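Local coordinates for protein filamentous hemagglutinin (Bordetella pertussis, PDB 1RWR) that probably serves as an adhesin, its amino-terminal TPS domain directing secretion through the two-partner pathway and folding as a right-handed parallel beta-helix, at residues 23-28 with 68-73. Numbering follows the deposited sequence.
Sequences IADPNS and NLTRQA
Pro26 and Leu69 meet where their side chains cross at about a right angle, Leu69 CD2 resting 3.7 Å from Pro26 CD. Ile23 and Ala73 extend this apolar patch inward: Ile23 CD1 lies 4.1 Å from Ala73 CB, which also touches Pro26 CB, while Phe48 of strand 45-50 packs against Ile23. Two irregular loops are thereby joined near the amino-terminal end of the TPS domain's beta-helix, one leading into strand 31-36 and the other into strand 75-80, neighbouring parallel strands of one sheet. Beyond this patch, Asn68 ND2 donates to Ile23 O (3.1 Å, 163°), approaching from above the carbonyl plane although the oxygen lies in the plane of the Asn68 amide; Asn66 ND2 also donates to this oxygen. A second polar group forms around Asp25, where CG anti to the backbone N (chi1 -159°) carries the carboxylate across to Thr70. OD2 takes the hydroxyl of Thr70 OG1 on the syn lone pair at 2.7 Å, and OD1 receives Thr70 N at 2.9 Å from above the carboxylate plane, two bonds that together restrict rotation of the carboxylate. Outermost, Arg71 NH1 reaches Asp25 OD2 at 3.0 Å in a salt bridge whose hydrogen bond is weak, the guanidinium turned 63° from the carboxylate plane.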
ATOM      1  N   ILE A  23      14.188  -9.288  10.780  1.00 14.16           N
ATOM      2  CA  ILE A  23      13.795  -9.870   9.525  1.00 13.04           C
ATOM      3  C   ILE A  23      14.746 -11.010   9.131  1.00 14.12           C
ATOM      4  O   ILE A  23      15.901 -11.040   9.572  1.00 13.56           O
ATOM      5  CB  ILE A  23      13.765  -8.798   8.397  1.00 12.77           C
ATOM      6  CG1 ILE A  23      15.127  -8.103   8.202  1.00 12.07           C
ATOM      7  CG2 ILE A  23      12.714  -7.716   8.678  1.00 14.75           C
ATOM      8  CD1 ILE A  23      15.184  -7.276   6.886  1.00 14.55           C
ATOM      9  N   ALA A  24      14.237 -11.910   8.299  1.00 14.14           N
ATOM     10  CA  ALA A  24      14.997 -13.004   7.726  1.00 13.96           C
ATOM     11  C   ALA A  24      16.076 -12.516   6.791  1.00 14.52           C
ATOM     12  O   ALA A  24      15.946 -11.480   6.121  1.00 13.33           O
ATOM     13  CB  ALA A  24      14.051 -13.976   6.992  1.00 14.75           C
ATOM     14  N   ASP A  25      17.158 -13.282   6.716  1.00 14.92           N
ATOM     15  CA  ASP A  25      18.217 -12.966   5.746  1.00 15.22           C
ATOM     16  C   ASP A  25      17.601 -12.908   4.349  1.00 15.58           C
ATOM     17  O   ASP A  25      16.838 -13.806   3.985  1.00 17.22           O
ATOM     18  CB  ASP A  25      19.301 -14.041   5.821  1.00 15.79           C
ATOM     19  CG  ASP A  25      20.621 -13.600   5.280  1.00 17.39           C
ATOM     20  OD1 ASP A  25      20.874 -12.375   5.199  1.00 16.89           O
ATOM     21  OD2 ASP A  25      21.485 -14.463   4.930  1.00 20.42           O
ATOM     22  N   PRO A  26      17.865 -11.868   3.564  1.00 15.74           N
ATOM     23  CA  PRO A  26      17.306 -11.793   2.217  1.00 15.70           C
ATOM     24  C   PRO A  26      17.886 -12.828   1.278  1.00 16.13           C
ATOM     25  O   PRO A  26      19.003 -13.346   1.485  1.00 16.68           O
ATOM     26  CB  PRO A  26      17.691 -10.390   1.719  1.00 15.97           C
ATOM     27  CG  PRO A  26      18.830 -10.003   2.533  1.00 16.97           C
ATOM     28  CD  PRO A  26      18.605 -10.633   3.913  1.00 16.06           C
ATOM     29  N   ASN A  27      17.131 -13.110   0.233  1.00 16.61           N
ATOM     30  CA  ASN A  27      17.604 -13.990  -0.822  1.00 16.79           C
ATOM     31  C   ASN A  27      18.575 -13.256  -1.717  1.00 17.94           C
ATOM     32  O   ASN A  27      18.910 -12.096  -1.445  1.00 16.82           O
ATOM     33  CB  ASN A  27      16.434 -14.614  -1.638  1.00 17.26           C
ATOM     34  CG  ASN A  27      15.554 -13.567  -2.342  1.00 16.42           C
ATOM     35  OD1 ASN A  27      16.041 -12.495  -2.769  1.00 16.61           O
ATOM     36  ND2 ASN A  27      14.263 -13.890  -2.507  1.00 16.20           N
ATOM     37  N   SER A  28      18.976 -13.934  -2.803  1.00 20.16           N
ATOM     38  CA  SER A  28      19.962 -13.417  -3.764  1.00 21.95           C
ATOM     39  C   SER A  28      19.511 -12.163  -4.502  1.00 21.97           C
ATOM     40  O   SER A  28      20.354 -11.396  -5.018  1.00 23.65           O
ATOM     41  CB  SER A  28      20.317 -14.538  -4.789  1.00 23.09           C
ATOM     42  OG  SER A  28      19.160 -14.922  -5.559  1.00 25.64           O
ATOM     43  N   ASN A  68      20.280 -12.339  12.031  1.00 16.39           N
ATOM     44  CA  ASN A  68      19.935 -13.142  10.891  1.00 15.80           C
ATOM     45  C   ASN A  68      20.671 -12.739   9.614  1.00 16.20           C
ATOM     46  O   ASN A  68      20.790 -13.556   8.702  1.00 16.68           O
ATOM     47  CB  ASN A  68      18.426 -13.068  10.585  1.00 15.64           C
ATOM     48  CG  ASN A  68      17.554 -13.703  11.675  1.00 16.83           C
ATOM     49  OD1 ASN A  68      17.981 -14.622  12.405  1.00 16.29           O
ATOM     50  ND2 ASN A  68      16.305 -13.253  11.749  1.00 15.98           N
ATOM     51  N   LEU A  69      21.095 -11.478   9.525  1.00 15.38           N
ATOM     52  CA  LEU A  69      21.573 -10.921   8.275  1.00 15.13           C
ATOM     53  C   LEU A  69      23.022 -11.275   7.941  1.00 15.85           C
ATOM     54  O   LEU A  69      23.903 -11.121   8.782  1.00 16.26           O
ATOM     55  CB  LEU A  69      21.462  -9.396   8.254  1.00 14.81           C
ATOM     56  CG  LEU A  69      20.058  -8.808   8.405  1.00 14.15           C
ATOM     57  CD1 LEU A  69      20.088  -7.277   8.385  1.00 15.63           C
ATOM     58  CD2 LEU A  69      19.060  -9.430   7.365  1.00 15.43           C
ATOM     59  N   THR A  70      23.224 -11.781   6.728  1.00 15.62           N
ATOM     60  CA  THR A  70      24.533 -11.827   6.083  1.00 16.51           C
ATOM     61  C   THR A  70      24.672 -10.703   5.038  1.00 17.57           C
ATOM     62  O   THR A  70      25.781 -10.418   4.555  1.00 17.90           O
ATOM     63  CB  THR A  70      24.789 -13.180   5.407  1.00 17.50           C
ATOM     64  OG1 THR A  70      23.864 -13.406   4.336  1.00 16.83           O
ATOM     65  CG2 THR A  70      24.612 -14.318   6.354  1.00 17.64           C
ATOM     66  N   ARG A  71      23.542 -10.096   4.674  1.00 17.79           N
ATOM     67  CA  ARG A  71      23.486  -8.917   3.831  1.00 18.83           C
ATOM     68  C   ARG A  71      22.163  -8.202   4.147  1.00 17.70           C
ATOM     69  O   ARG A  71      21.255  -8.775   4.716  1.00 16.77           O
ATOM     70  CB  ARG A  71      23.529  -9.233   2.340  1.00 20.64           C
ATOM     71  CG  ARG A  71      22.419 -10.145   1.848  1.00 28.07           C
ATOM     72  CD  ARG A  71      22.814 -10.862   0.486  1.00 36.48           C
ATOM     73  NE  ARG A  71      22.282 -12.196   0.165  1.00 43.28           N
ATOM     74  CZ  ARG A  71      21.810 -13.140   1.000  1.00 47.58           C
ATOM     75  NH1 ARG A  71      21.722 -12.971   2.318  1.00 48.50           N
ATOM     76  NH2 ARG A  71      21.402 -14.308   0.479  1.00 49.41           N
ATOM     77  N   GLN A  72      22.088  -6.955   3.724  1.00 15.81           N
ATOM     78  CA  GLN A  72      20.895  -6.159   3.925  1.00 14.72           C
ATOM     79  C   GLN A  72      19.890  -6.390   2.809  1.00 14.35           C
ATOM     80  O   GLN A  72      20.251  -6.613   1.660  1.00 13.73           O
ATOM     81  CB  GLN A  72      21.271  -4.682   4.053  1.00 14.41           C
ATOM     82  CG  GLN A  72      22.140  -4.402   5.260  1.00 14.13           C
ATOM     83  CD  GLN A  72      22.693  -3.015   5.286  1.00 13.81           C
ATOM     84  OE1 GLN A  72      23.322  -2.592   4.299  1.00 16.95           O
ATOM     85  NE2 GLN A  72      22.470  -2.275   6.401  1.00 13.06           N
ATOM     86  N   ALA A  73      18.608  -6.298   3.170  1.00 13.55           N
ATOM     87  CA  ALA A  73      17.531  -6.392   2.216  1.00 13.37           C
ATOM     88  C   ALA A  73      17.347  -5.134   1.372  1.00 12.86           C
ATOM     89  O   ALA A  73      17.465  -4.027   1.863  1.00 13.37           O
ATOM     90  CB  ALA A  73      16.202  -6.688   2.992  1.00 13.63           C
TER